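Local structure of biphenyl-2,3-diol 1,2-dioxygenase III-related protein (Vibrio cholerae, 3EY8) at residues G110-F115 / E126-S131. The protein probably binds a metal ion as a member of the glyoxalase/bleomycin resistance/dioxygenase superfamily, although its reaction and substrate are not established. The protein carries 9 engineered substitutions. Sequence-based numbering, arbitrary orientation.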
loop_
_atom_site.group_PDB
_atom_site.type_symbol
_atom_site.label_atom_id
_atom_site.label_comp_id
_atom_site.label_asym_id
_atom_site.label_seq_id
_atom_site.Cartn_x
_atom_site.Cartn_y
_atom_site.Cartn_z
ATOM N N GLY B 110 8.870 -14.578 1.809
ATOM C CA GLY B 110 9.219 -15.600 2.778
ATOM C C GLY B 110 9.167 -15.068 4.195
ATOM O O GLY B 110 8.542 -14.046 4.460
ATOM N N ALA B 111 9.833 -15.756 5.113
ATOM C CA ALA B 111 9.795 -15.370 6.520
ATOM C C ALA B 111 10.440 -14.009 6.772
ATOM O O ALA B 111 11.512 -13.692 6.231
ATOM C CB ALA B 111 10.473 -16.429 7.369
ATOM N N ILE B 112 9.782 -13.207 7.603
ATOM C CA ILE B 112 10.348 -11.943 8.046
ATOM C C ILE B 112 10.235 -11.843 9.555
ATOM O O ILE B 112 9.502 -12.605 10.185
ATOM C CB ILE B 112 9.623 -10.734 7.427
ATOM C CG1 ILE B 112 8.154 -10.727 7.853
ATOM C CG2 ILE B 112 9.777 -10.734 5.909
ATOM C CD1 ILE B 112 7.342 -9.563 7.278
ATOM N N THR B 113 10.975 -10.904 10.129
ATOM C CA THR B 113 10.823 -10.553 11.530
ATOM C C THR B 113 10.344 -9.103 11.611
ATOM O O THR B 113 10.888 -8.234 10.925
ATOM C CB THR B 113 12.146 -10.725 12.283
ATOM O OG1 THR B 113 12.631 -12.063 12.079
ATOM C CG2 THR B 113 11.952 -10.484 13.765
ATOM N N SER B 114 9.327 -8.847 12.439
ATOM C CA SER B 114 8.625 -7.561 12.425
ATOM C C SER B 114 8.541 -6.915 13.808
ATOM O O SER B 114 8.596 -7.602 14.826
ATOM C CB SER B 114 7.187 -7.750 11.903
ATOM O OG SER B 114 7.150 -8.236 10.576
ATOM N N PHE B 115 8.399 -5.590 13.830
ATOM C CA PHE B 115 7.899 -4.892 15.009
ATOM C C PHE B 115 6.848 -3.870 14.571
ATOM O O PHE B 115 6.773 -3.534 13.392
ATOM C CB PHE B 115 9.019 -4.283 15.877
ATOM C CG PHE B 115 9.747 -3.107 15.257
ATOM C CD1 PHE B 115 9.394 -1.802 15.579
ATOM C CD2 PHE B 115 10.825 -3.307 14.406
ATOM C CE1 PHE B 115 10.084 -0.721 15.041
ATOM C CE2 PHE B 115 11.514 -2.230 13.866
ATOM C CZ PHE B 115 11.142 -0.937 14.186
ATOM N N GLU B 126 4.269 -1.658 10.323
ATOM C CA GLU B 126 5.032 -2.858 10.601
ATOM C C GLU B 126 6.375 -2.681 9.912
ATOM O O GLU B 126 6.433 -2.528 8.695
ATOM C CB GLU B 126 4.291 -4.074 10.026
ATOM C CG GLU B 126 4.947 -5.422 10.300
ATOM C CD GLU B 126 4.205 -6.563 9.629
ATOM O OE1 GLU B 126 3.199 -6.300 8.931
ATOM O OE2 GLU B 126 4.630 -7.724 9.794
ATOM N N VAL B 127 7.449 -2.662 10.695
ATOM C CA VAL B 127 8.789 -2.550 10.139
ATOM C C VAL B 127 9.466 -3.902 10.262
ATOM O O VAL B 127 9.444 -4.520 11.332
ATOM C CB VAL B 127 9.598 -1.470 10.867
ATOM C CG1 VAL B 127 11.058 -1.497 10.420
ATOM C CG2 VAL B 127 8.971 -0.101 10.611
ATOM N N SER B 128 10.047 -4.372 9.163
ATOM C CA SER B 128 10.469 -5.771 9.086
ATOM C C SER B 128 11.800 -5.979 8.384
ATOM O O SER B 128 12.276 -5.118 7.640
ATOM C CB SER B 128 9.399 -6.601 8.376
ATOM O OG SER B 128 8.112 -6.355 8.924
ATOM N N THR B 129 12.389 -7.145 8.624
ATOM C CA THR B 129 13.634 -7.528 7.967
ATOM C C THR B 129 13.505 -8.936 7.403
ATOM O O THR B 129 12.773 -9.763 7.949
ATOM C CB THR B 129 14.819 -7.500 8.949
ATOM O OG1 THR B 129 16.020 -7.861 8.255
ATOM C CG2 THR B 129 14.601 -8.478 10.089
ATOM N N TYR B 130 14.216 -9.209 6.311
ATOM C CA TYR B 130 14.317 -10.573 5.794
ATOM C C TYR B 130 15.506 -11.340 6.393
ATOM O O TYR B 130 15.687 -12.526 6.116
ATOM C CB TYR B 130 14.355 -10.586 4.256
ATOM C CG TYR B 130 12.970 -10.565 3.648
ATOM C CD1 TYR B 130 12.225 -11.730 3.545
ATOM C CD2 TYR B 130 12.394 -9.378 3.217
ATOM C CE1 TYR B 130 10.953 -11.723 3.012
ATOM C CE2 TYR B 130 11.114 -9.359 2.677
ATOM C CZ TYR B 130 10.400 -10.538 2.582
ATOM O OH TYR B 130 9.130 -10.545 2.054
ATOM N N SER B 131 16.298 -10.668 7.223
ATOM C CA SER B 131 17.427 -11.313 7.890
ATOM C C SER B 131 16.978 -12.395 8.869
ATOM O O SER B 131 16.209 -12.128 9.789
ATOM C CB SER B 131 18.280 -10.281 8.627
ATOM O OG SER B 131 18.904 -9.398 7.712
HETATM O O HOH W 1 13.715 -13.408 9.195
#
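Ile112 lays its CG2 methyl over one face of the Tyr130 ring, 3.4 Å from the centroid, while the carbonyl oxygens of Gly110 and Ala111 approach that ring obliquely. At the other end of this antiparallel beta hairpin, from the vicinal-oxygen-chelate fold of the glyoxalase superfamily, Val127 sets its CB over one face of the Phe115 ring, and Val127 CG1 touches Phe115 CE2 at 3.6 Å. Phe115 CG sits between its own backbone N and carbonyl carbon (chi1 70°), which swings the ring over its cross-strand neighbour; helix 84-93 packs on this apolar side. Two hydrogen-bonded pairs, Thr113 with Thr129 and Phe115 with Val127, make four backbone bonds; beta-branched threonines and valine suit the extended chain. Glycine is called for at 110, since its backbone angles would jam a CB against the preceding carbonyl.

The non-hydrogen-bonded pair between them, Ser114 and Ser128, turns two small hydroxyls toward the side bearing Glu126. This position brings the CA atoms of Ser114 and Ser128 to 4.2 Å, and the small serines let their hydroxyls meet directly across it. Glu126 is long enough to reach Ser114 from two residues before Ser128: CG anti to the backbone N (chi1 -177°) and an extended chain carry its carboxylate alongside. Its OE1 makes a weak hydrogen bond to His13 of the second subunit; both residues bind calcium in a structure of this protein, though none is bound to this chain here. Tyr130 OH hydrogen-bonds Asp12 of the second subunit and also Gln109 N of its own chain. The buried hydroxyls form a short hydrogen-bonded chain that would restrict the carboxylate's rotation: Ser128 OG donates to Ser114 OG at 2.7 Å, and Ser114 OG donates to the anti side of Glu126 OE2, also at 2.7 Å and 17° out of the carboxylate plane.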